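Local coordinates for regulatory protein YycH-like domain-containing protein (Eubacterium rectale, PDB 5COZ) that is of unknown function but is probably a YycH-like regulatory protein, perhaps made as a membrane-attached lipoprotein, at residues Y57-G62 and G271-P276; I87-D92 and D116-R121. All blocks are in the same frame, centred on the assembly; numbering follows the deposited sequence.

Contact 1 (Y57-G62 and G271-P276)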
loop_
_atom_site.group_PDB
_atom_site.type_symbol
_atom_site.label_atom_id
_atom_site.label_comp_id
_atom_site.label_asym_id
_atom_site.label_seq_id
_atom_site.Cartn_x
_atom_site.Cartn_y
_atom_site.Cartn_z
ATOM N N TYR A 57 -21.551 0.869 7.033
ATOM C CA TYR A 57 -21.550 -0.084 5.923
ATOM C C TYR A 57 -22.199 0.507 4.662
ATOM O O TYR A 57 -22.242 -0.170 3.631
ATOM C CB TYR A 57 -22.271 -1.368 6.318
ATOM C CG TYR A 57 -21.558 -2.216 7.349
ATOM C CD1 TYR A 57 -20.408 -2.931 7.023
ATOM C CD2 TYR A 57 -22.071 -2.359 8.634
ATOM C CE1 TYR A 57 -19.801 -3.794 7.945
ATOM C CE2 TYR A 57 -21.477 -3.209 9.564
ATOM C CZ TYR A 57 -20.342 -3.930 9.214
ATOM O OH TYR A 57 -19.785 -4.820 10.108
ATOM N N TYR A 58 -22.723 1.749 4.719
ATOM C CA TYR A 58 -23.305 2.368 3.531
ATOM C C TYR A 58 -22.210 3.111 2.804
ATOM O O TYR A 58 -21.639 4.076 3.351
ATOM C CB TYR A 58 -24.428 3.321 3.931
ATOM C CG TYR A 58 -25.691 2.565 4.250
ATOM C CD1 TYR A 58 -25.880 1.979 5.499
ATOM C CD2 TYR A 58 -26.679 2.385 3.288
ATOM C CE1 TYR A 58 -27.047 1.272 5.797
ATOM C CE2 TYR A 58 -27.847 1.678 3.573
ATOM C CZ TYR A 58 -28.023 1.121 4.826
ATOM O OH TYR A 58 -29.158 0.392 5.085
ATOM N N VAL A 59 -21.849 2.621 1.611
ATOM C CA VAL A 59 -20.678 3.110 0.886
ATOM C C VAL A 59 -21.052 3.538 -0.505
ATOM O O VAL A 59 -21.814 2.841 -1.209
ATOM C CB VAL A 59 -19.590 1.997 0.839
ATOM C CG1 VAL A 59 -18.346 2.425 0.054
ATOM C CG2 VAL A 59 -19.191 1.573 2.246
ATOM N N LYS A 60 -20.523 4.691 -0.910
ATOM C CA LYS A 60 -20.719 5.224 -2.243
ATOM C C LYS A 60 -19.827 4.562 -3.268
ATOM O O LYS A 60 -18.689 4.224 -2.971
ATOM C CB LYS A 60 -20.319 6.717 -2.293
ATOM C CG LYS A 60 -21.167 7.620 -1.433
ATOM C CD LYS A 60 -20.472 9.001 -1.416
ATOM C CE LYS A 60 -21.308 10.063 -0.767
ATOM N NZ LYS A 60 -22.444 10.457 -1.659
ATOM N N SER A 61 -20.352 4.399 -4.480
ATOM C CA SER A 61 -19.577 4.147 -5.676
ATOM C C SER A 61 -19.568 5.438 -6.439
ATOM O O SER A 61 -20.452 6.283 -6.257
ATOM C CB SER A 61 -20.189 3.043 -6.521
ATOM O OG SER A 61 -20.052 1.821 -5.826
ATOM N N GLY A 62 -18.594 5.600 -7.313
ATOM C CA GLY A 62 -18.569 6.845 -8.066
ATOM C C GLY A 62 -17.643 6.807 -9.253
ATOM O O GLY A 62 -17.262 5.739 -9.749
ATOM N N GLY A 271 -24.897 1.997 -1.557
ATOM C CA GLY A 271 -25.547 0.805 -1.056
ATOM C C GLY A 271 -24.848 0.309 0.171
ATOM O O GLY A 271 -23.739 0.748 0.500
ATOM N N GLU A 272 -25.466 -0.668 0.809
ATOM C CA GLU A 272 -24.909 -1.302 1.980
ATOM C C GLU A 272 -23.992 -2.417 1.542
ATOM O O GLU A 272 -24.355 -3.220 0.678
ATOM C CB GLU A 272 -26.068 -1.876 2.810
ATOM C CG GLU A 272 -25.673 -2.312 4.198
ATOM C CD GLU A 272 -26.854 -2.518 5.129
ATOM O OE1 GLU A 272 -27.981 -2.092 4.786
ATOM O OE2 GLU A 272 -26.649 -3.115 6.208
ATOM N N ILE A 273 -22.799 -2.461 2.120
ATOM C CA ILE A 273 -21.872 -3.549 1.831
ATOM C C ILE A 273 -22.123 -4.708 2.774
ATOM O O ILE A 273 -22.769 -4.551 3.813
ATOM C CB ILE A 273 -20.393 -3.090 1.891
ATOM C CG1 ILE A 273 -19.961 -2.718 3.346
ATOM C CG2 ILE A 273 -20.151 -1.954 0.873
ATOM C CD1 ILE A 273 -18.476 -2.504 3.489
ATOM N N LEU A 274 -21.603 -5.865 2.413
ATOM C CA LEU A 274 -21.667 -7.049 3.247
ATOM C C LEU A 274 -20.787 -6.904 4.459
ATOM O O LEU A 274 -19.712 -6.294 4.381
ATOM C CB LEU A 274 -21.158 -8.251 2.428
ATOM C CG LEU A 274 -22.088 -8.752 1.328
ATOM C CD1 LEU A 274 -21.375 -9.769 0.453
ATOM C CD2 LEU A 274 -23.372 -9.356 1.934
ATOM N N HIS A 275 -21.178 -7.544 5.564
ATOM C CA HIS A 275 -20.298 -7.642 6.722
ATOM C C HIS A 275 -19.154 -8.565 6.338
ATOM O O HIS A 275 -19.338 -9.471 5.513
ATOM C CB HIS A 275 -21.043 -8.213 7.936
ATOM C CG HIS A 275 -22.160 -7.348 8.444
ATOM N ND1 HIS A 275 -22.985 -7.792 9.460
ATOM C CD2 HIS A 275 -22.545 -6.102 8.083
ATOM C CE1 HIS A 275 -23.868 -6.823 9.670
ATOM N NE2 HIS A 275 -23.629 -5.770 8.900
ATOM N N PRO A 276 -17.988 -8.430 6.971
ATOM C CA PRO A 276 -16.855 -9.274 6.549
ATOM C C PRO A 276 -17.033 -10.745 6.930
ATOM O O PRO A 276 -16.339 -11.603 6.367
ATOM C CB PRO A 276 -15.638 -8.622 7.214
ATOM C CG PRO A 276 -16.212 -7.832 8.401
ATOM C CD PRO A 276 -17.577 -7.372 7.929
#

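Contact 2 (I87-D92 and D116-R121)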
loop_
_atom_site.group_PDB
_atom_site.type_symbol
_atom_site.label_atom_id
_atom_site.label_comp_id
_atom_site.label_asym_id
_atom_site.label_seq_id
_atom_site.Cartn_x
_atom_site.Cartn_y
_atom_site.Cartn_z
ATOM N N ILE A 87 12.704 16.732 1.719
ATOM C CA ILE A 87 14.027 16.098 1.711
ATOM C C ILE A 87 15.171 17.111 1.926
ATOM O O ILE A 87 16.334 16.724 1.830
ATOM C CB ILE A 87 14.279 15.239 0.437
ATOM C CG1 ILE A 87 14.301 16.101 -0.864
ATOM C CG2 ILE A 87 13.275 14.076 0.356
ATOM C CD1 ILE A 87 14.991 15.424 -2.046
ATOM N N ASN A 88 14.835 18.387 2.171
ATOM C CA ASN A 88 15.801 19.488 2.397
ATOM C C ASN A 88 16.728 19.641 1.183
ATOM O O ASN A 88 17.951 19.775 1.317
ATOM C CB ASN A 88 16.603 19.282 3.714
ATOM C CG ASN A 88 17.203 20.564 4.240
ATOM O OD1 ASN A 88 16.593 21.640 4.185
ATOM N ND2 ASN A 88 18.419 20.476 4.754
ATOM N N LEU A 89 16.129 19.590 -0.026
ATOM C CA LEU A 89 16.899 19.718 -1.260
ATOM C C LEU A 89 17.427 21.147 -1.410
ATOM O O LEU A 89 16.697 22.096 -1.130
ATOM C CB LEU A 89 15.999 19.351 -2.454
ATOM C CG LEU A 89 16.640 19.405 -3.831
ATOM C CD1 LEU A 89 17.294 18.084 -4.172
ATOM C CD2 LEU A 89 15.587 19.705 -4.900
ATOM N N ASN A 90 18.690 21.302 -1.807
ATOM C CA ASN A 90 19.232 22.635 -2.027
ATOM C C ASN A 90 18.809 23.053 -3.453
ATOM O O ASN A 90 19.445 22.645 -4.419
ATOM C CB ASN A 90 20.740 22.635 -1.823
ATOM C CG ASN A 90 21.356 24.009 -1.907
ATOM O OD1 ASN A 90 20.706 24.993 -2.271
ATOM N ND2 ASN A 90 22.627 24.101 -1.567
ATOM N N LYS A 91 17.697 23.797 -3.566
ATOM C CA LYS A 91 17.088 24.192 -4.854
ATOM C C LYS A 91 18.009 25.095 -5.688
ATOM O O LYS A 91 17.988 25.003 -6.925
ATOM C CB LYS A 91 15.715 24.848 -4.645
ATOM C CG LYS A 91 14.642 23.864 -4.154
ATOM C CD LYS A 91 13.241 24.461 -3.905
ATOM C CE LYS A 91 13.190 25.430 -2.742
ATOM N NZ LYS A 91 13.728 24.864 -1.485
ATOM N N ASP A 92 18.871 25.903 -5.028
ATOM C CA ASP A 92 19.809 26.803 -5.719
ATOM C C ASP A 92 20.761 26.074 -6.661
ATOM O O ASP A 92 21.014 26.569 -7.761
ATOM C CB ASP A 92 20.679 27.590 -4.715
ATOM C CG ASP A 92 19.967 28.451 -3.694
ATOM O OD1 ASP A 92 18.838 28.905 -3.979
ATOM O OD2 ASP A 92 20.568 28.721 -2.629
ATOM N N ASP A 116 20.891 13.975 -4.402
ATOM C CA ASP A 116 19.467 14.109 -4.064
ATOM C C ASP A 116 18.684 14.309 -5.359
ATOM O O ASP A 116 19.210 14.904 -6.309
ATOM C CB ASP A 116 19.217 15.312 -3.142
ATOM C CG ASP A 116 19.926 15.300 -1.804
ATOM O OD1 ASP A 116 20.006 14.232 -1.193
ATOM O OD2 ASP A 116 20.369 16.375 -1.362
ATOM N N SER A 117 17.443 13.826 -5.413
ATOM C CA SER A 117 16.681 14.025 -6.636
ATOM C C SER A 117 15.193 14.071 -6.392
ATOM O O SER A 117 14.689 13.527 -5.405
ATOM C CB SER A 117 16.970 12.930 -7.661
ATOM O OG SER A 117 16.424 11.685 -7.274
ATOM N N ILE A 118 14.498 14.754 -7.312
ATOM C CA ILE A 118 13.051 14.790 -7.389
ATOM C C ILE A 118 12.661 14.415 -8.811
ATOM O O ILE A 118 13.263 14.932 -9.754
ATOM C CB ILE A 118 12.458 16.149 -6.962
ATOM C CG1 ILE A 118 12.816 16.491 -5.499
ATOM C CG2 ILE A 118 10.916 16.196 -7.210
ATOM C CD1 ILE A 118 12.451 17.916 -5.127
ATOM N N ALA A 119 11.673 13.527 -8.986
ATOM C CA ALA A 119 11.194 13.177 -10.310
ATOM C C ALA A 119 9.698 13.183 -10.262
ATOM O O ALA A 119 9.112 12.513 -9.409
ATOM C CB ALA A 119 11.699 11.791 -10.706
ATOM N N ILE A 120 9.060 13.923 -11.180
ATOM C CA ILE A 120 7.607 13.972 -11.207
ATOM C C ILE A 120 7.128 13.589 -12.609
ATOM O O ILE A 120 7.577 14.184 -13.584
ATOM C CB ILE A 120 7.045 15.346 -10.761
ATOM C CG1 ILE A 120 7.557 15.703 -9.359
ATOM C CG2 ILE A 120 5.503 15.344 -10.822
ATOM C CD1 ILE A 120 7.231 17.160 -8.949
ATOM N N ARG A 121 6.226 12.604 -12.683
ATOM C CA ARG A 121 5.616 12.127 -13.928
ATOM C C ARG A 121 4.099 12.359 -13.839
ATOM O O ARG A 121 3.615 12.904 -12.838
ATOM C CB ARG A 121 5.910 10.613 -14.111
ATOM C CG ARG A 121 7.331 10.236 -14.482
ATOM C CD ARG A 121 7.492 8.723 -14.599
ATOM N NE ARG A 121 6.891 8.186 -15.824
ATOM C CZ ARG A 121 5.707 7.579 -15.884
ATOM N NH1 ARG A 121 4.978 7.419 -14.784
ATOM N NH2 ARG A 121 5.242 7.132 -17.043
HETATM O O HOH W 1 20.476 19.048 -1.778
#

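Contact 1 (Y57-G62 and G271-P276)
Tyr57-Gly62 and Gly271-Pro276 meet in an antiparallel strand pairing that runs out into an aromatic stack, at the point where strand 58-66 begins and strand 262-272 ends in the mixed sheet. Val59 and Gly271 form a hydrogen-bonded pair: Val59 N donates a hydrogen bond to Gly271 O at 2.9 Å, and Gly271 N returns a longer bond of 3.2 Å to Val59 O, approaching from above the carbonyl plane. Tyr58 and Glu272 follow as a non-hydrogen-bonded pair. One residue further, beyond the regular strands, Ile273 N still reaches Tyr57 O at 2.8 Å.

On the exposed face of the sheet Glu272 CB lies over the Tyr58 ring in a CH-pi contact, 4.2 Å from the centroid, and the extended glutamate brings OE1 to 2.8 Å from Tyr58 OH. On the other face lies the buried Val59, whose CG2 meets CG2 of Ile273, just past the strand end, at 3.9 Å.

Tyr57 makes the largest single contribution to the buried surface. Its CG stands anti to the carbonyl carbon (chi1 -69°), which sends the ring out across the side chains of Ile273 and His275, nearly at a right angle to both. Ile273 CG1 lies at the ring edge, and His275 CD2 lies over one face. The two rings make an offset stack with planes 30° apart; His275 CD2 sits 3.3 Å from Tyr57 CZ, toward the rim. Glu25 O binds the Tyr57 hydroxyl, while Asp24 OD1 holds His275 ND1, so both rings are fixed from the same N-terminal region. Replacing Tyr57 with alanine would probably leave one face of the His275 imidazole without its stacking partner and Glu25 O without the hydroxyl. The whole is an antiparallel two-strand pairing within the mixed sheet, extended one backbone bond past the strand end before residues 273-275 lead to helix 276-288.

Contact 2 (I87-D92 and D116-R121)
Leu89 and Ile87 press their side chains against Asp116 and Ile118, methyl groups of the first two meeting CB of Asp116 and the CG1-CD1 arm of Ile118. Leu89 CD1 slides past Asp116 and comes to 3.5 Å from its CB, while Leu89 CD2 meets Ile118 CD1 at 3.6 Å, the two side chains crossing at a slant. Leu89 CG lies opposite the backbone N (chi1 -179°), which carries the fork away from its own amide and over the strand. Ile87 adds its CD1 methyl, 3.9 Å from Ser117 O and 4.2 Å from Ile118 CG1, so Leu89 meets the tip of Ile118 and Ile87 the carbon before it.

The polar link is indirect. A water accepts a hydrogen bond from Asn90 N at 2.9 Å and donates one to Asp116 OD2 at 2.7 Å, joining the loop backbone to the carboxylate. OD2 is also hydrogen-bonded to Thr114 OG1, so this oxygen has two partners, which probably limits rotation of the carboxylate while its CB packs against Leu89 CD1.

The backbone turn that makes this possible is a Schellman motif. Asn88, with its positive phi of 59°, breaks the helical path, and the chain then swings Leu89 back toward the strand.

Around the contact, Ala84 of helix 73-87 touches both Leu89 and Ile118, and Leu83 also packs on Ile118. Ala127 of strand 125-128 lies against Ile87 and Ile118, while backbone bonds tie strand 116-120 to strands 104-111 and 125-128. The C-terminal end of helix 73-87 and its following loop thus pack on strands 116-120 and 125-128 of the antiparallel sheet.

In the fold
Contact 2 is nested within the long chain loop that contact 1 closes, yet the two lie on opposite sides of the chain's centre, with centres about 41 Å apart and nearest atoms about 22 Å apart. They share no helix or strand: 57-62 with 271-276 belongs to the mixed sheet, whereas contact 2 sets the loop after helix 73-87 against the separate antiparallel sheet. Contact 1 is partly buried and joins strand to strand, through direct backbone bonds and stacked rings, with an exposed tyrosine-glutamate pair at its surface. Contact 2 is mostly buried and joins loop to sheet, through apolar packing and a bridging water.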